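Local coordinates for esterase (uncultured bacterium pCosCE1, PDB 7ATL), which hydrolyses carboxylic esters as a family VIII carboxylesterase of beta-lactamase-like fold and also shows promiscuous acyltransferase activity, at residues Glu307-Gly310 with Pro311-Phe315. Numbering follows the deposited sequence.
Sequences ETQG and PGWGF
Thr308 holds the carbonyls of Trp313 and Gly314 with two hydrogen bonds. Its hydroxyl OG1 donates to Gly314 O at 2.7 Å, and its backbone N donates to Trp313 O at 3.0 Å, nearly straight at 165°. Both donors stand above the plane of the carbonyl they meet. The side-chain bond depends on chi1 of 71°, which sets OG1 between the backbone N and the carbonyl carbon. The methyl CG2 of Thr308 lies against the Gly314 carbonyl as well, and the edge of the Phe315 ring comes near Thr308 CB.

Gln309 lies across Trp313. Its CB sits over one face of the indole, 3.6 Å from the centroid of the five-membered ring, a CH-pi contact. The chain bends at CG (chi2 -84°), which brings the amide back to the carbonyl of the preceding residue. There NE2 donates to Thr308 O at 3.1 Å, with the acceptor close to the amide plane. OE1 accepts a hydrogen bond from NE2 of Gln338, so both ends of the amide are held. The amide and indole planes are perpendicular, and the ring meets the aliphatic part of Gln309.

A type II beta turn from Gly310 to Trp313 reverses the chain. Gly310 O lies at the indole edge, in the ring plane. A water donates to Gln309 O (2.9 Å) and to Pro311 O (2.8 Å), linking the residue before the turn to Pro311 within it. Pro311 touches the extended chain of Glu307 only loosely.

Strand 313-315 is an edge strand of the antiparallel sheet of the beta-lactamase-like fold, beside strand 320-322. The Thr308 bonds tie the loop before the turn to Trp313 and Gly314, and the water adds a link to Pro311; the Gln309 amide is restrained in its rotation.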
ATOM      1  N   GLU A 307       0.896   6.483  16.405  1.00 29.73           N
ATOM      2  CA  GLU A 307      -0.196   5.468  16.464  1.00 30.74           C
ATOM      3  C   GLU A 307      -0.652   5.055  15.063  1.00 29.97           C
ATOM      4  O   GLU A 307      -1.868   5.000  14.825  1.00 29.19           O
ATOM      5  CB  GLU A 307      -1.391   5.999  17.264  1.00 32.15           C
ATOM      6  CG  GLU A 307      -1.026   6.316  18.705  1.00 36.21           C
ATOM      7  CD  GLU A 307      -2.154   6.448  19.718  1.00 36.76           C
ATOM      8  OE1 GLU A 307      -3.347   6.287  19.341  1.00 36.10           O
ATOM      9  OE2 GLU A 307      -1.813   6.688  20.896  1.00 35.73           O
ATOM     10  N   THR A 308       0.265   4.714  14.169  1.00 27.48           N
ATOM     11  CA  THR A 308      -0.065   4.661  12.730  1.00 28.87           C
ATOM     12  C   THR A 308      -0.991   3.480  12.391  1.00 29.27           C
ATOM     13  O   THR A 308      -1.655   3.552  11.349  1.00 32.25           O
ATOM     14  CB  THR A 308       1.219   4.654  11.915  1.00 30.60           C
ATOM     15  OG1 THR A 308       1.753   3.358  12.160  1.00 28.45           O
ATOM     16  CG2 THR A 308       2.145   5.789  12.301  1.00 32.09           C
ATOM     17  N   GLN A 309      -1.002   2.424  13.201  1.00 29.94           N
ATOM     18  CA  GLN A 309      -1.993   1.316  13.180  1.00 29.39           C
ATOM     19  C   GLN A 309      -2.613   1.209  14.573  1.00 31.12           C
ATOM     20  O   GLN A 309      -2.864   0.079  15.036  1.00 31.53           O
ATOM     21  CB  GLN A 309      -1.337  -0.025  12.863  1.00 30.36           C
ATOM     22  CG  GLN A 309      -0.509  -0.019  11.590  1.00 30.48           C
ATOM     23  CD  GLN A 309      -1.381  -0.266  10.391  1.00 28.70           C
ATOM     24  OE1 GLN A 309      -1.455  -1.378   9.888  1.00 32.51           O
ATOM     25  NE2 GLN A 309      -2.082   0.764   9.954  1.00 29.47           N
ATOM     26  N   GLY A 310      -2.858   2.349  15.211  1.00 30.74           N
ATOM     27  CA  GLY A 310      -3.236   2.383  16.628  1.00 34.08           C
ATOM     28  C   GLY A 310      -1.993   2.352  17.512  1.00 37.29           C
ATOM     29  O   GLY A 310      -0.855   2.373  17.005  1.00 33.08           O
ATOM     30  N   PRO A 311      -2.196   2.304  18.854  1.00 37.76           N
ATOM     31  CA  PRO A 311      -1.093   2.396  19.816  1.00 37.28           C
ATOM     32  C   PRO A 311      -0.003   1.345  19.530  1.00 37.98           C
ATOM     33  O   PRO A 311      -0.364   0.216  19.233  1.00 35.61           O
ATOM     34  CB  PRO A 311      -1.773   2.132  21.169  1.00 37.51           C
ATOM     35  CG  PRO A 311      -3.226   2.531  20.945  1.00 37.37           C
ATOM     36  CD  PRO A 311      -3.509   2.146  19.507  1.00 37.41           C
ATOM     37  N   GLY A 312       1.269   1.760  19.585  1.00 34.42           N
ATOM     38  CA  GLY A 312       2.463   0.895  19.581  1.00 32.92           C
ATOM     39  C   GLY A 312       3.180   0.923  18.246  1.00 30.54           C
ATOM     40  O   GLY A 312       4.251   0.328  18.119  1.00 29.56           O
ATOM     41  N   TRP A 313       2.582   1.579  17.265  1.00 29.10           N
ATOM     42  CA  TRP A 313       3.037   1.568  15.853  1.00 26.70           C
ATOM     43  C   TRP A 313       3.559   2.954  15.421  1.00 25.98           C
ATOM     44  O   TRP A 313       2.819   3.956  15.540  1.00 27.34           O
ATOM     45  CB  TRP A 313       1.863   1.129  14.998  1.00 25.26           C
ATOM     46  CG  TRP A 313       1.456  -0.301  15.116  1.00 24.94           C
ATOM     47  CD1 TRP A 313       0.425  -0.799  15.857  1.00 25.83           C
ATOM     48  CD2 TRP A 313       1.958  -1.399  14.333  1.00 24.70           C
ATOM     49  NE1 TRP A 313       0.276  -2.140  15.620  1.00 27.26           N
ATOM     50  CE2 TRP A 313       1.192  -2.529  14.675  1.00 26.59           C
ATOM     51  CE3 TRP A 313       2.971  -1.533  13.381  1.00 24.35           C
ATOM     52  CZ2 TRP A 313       1.434  -3.781  14.119  1.00 26.93           C
ATOM     53  CZ3 TRP A 313       3.191  -2.763  12.811  1.00 25.02           C
ATOM     54  CH2 TRP A 313       2.431  -3.868  13.176  1.00 26.66           C
ATOM     55  N   GLY A 314       4.821   3.004  15.003  1.00 25.78           N
ATOM     56  CA  GLY A 314       5.453   4.150  14.344  1.00 25.19           C
ATOM     57  C   GLY A 314       5.382   3.968  12.845  1.00 24.59           C
ATOM     58  O   GLY A 314       4.468   3.280  12.383  1.00 25.84           O
ATOM     59  N   PHE A 315       6.324   4.542  12.109  1.00 23.66           N
ATOM     60  CA  PHE A 315       6.415   4.381  10.644  1.00 23.16           C
ATOM     61  C   PHE A 315       7.874   4.423  10.206  1.00 23.52           C
ATOM     62  O   PHE A 315       8.689   5.215  10.757  1.00 25.07           O
ATOM     63  CB  PHE A 315       5.621   5.469   9.931  1.00 23.95           C
ATOM     64  CG  PHE A 315       5.107   5.041   8.585  1.00 23.64           C
ATOM     65  CD1 PHE A 315       3.910   4.369   8.467  1.00 23.21           C
ATOM     66  CD2 PHE A 315       5.826   5.309   7.436  1.00 24.37           C
ATOM     67  CE1 PHE A 315       3.442   3.981   7.225  1.00 23.69           C
ATOM     68  CE2 PHE A 315       5.342   4.937   6.193  1.00 24.96           C
ATOM     69  CZ  PHE A 315       4.166   4.248   6.090  1.00 23.54           C
TER
HETATM   70  O   HOH W   1      -2.578  -0.782  17.831  1.00 27.84           O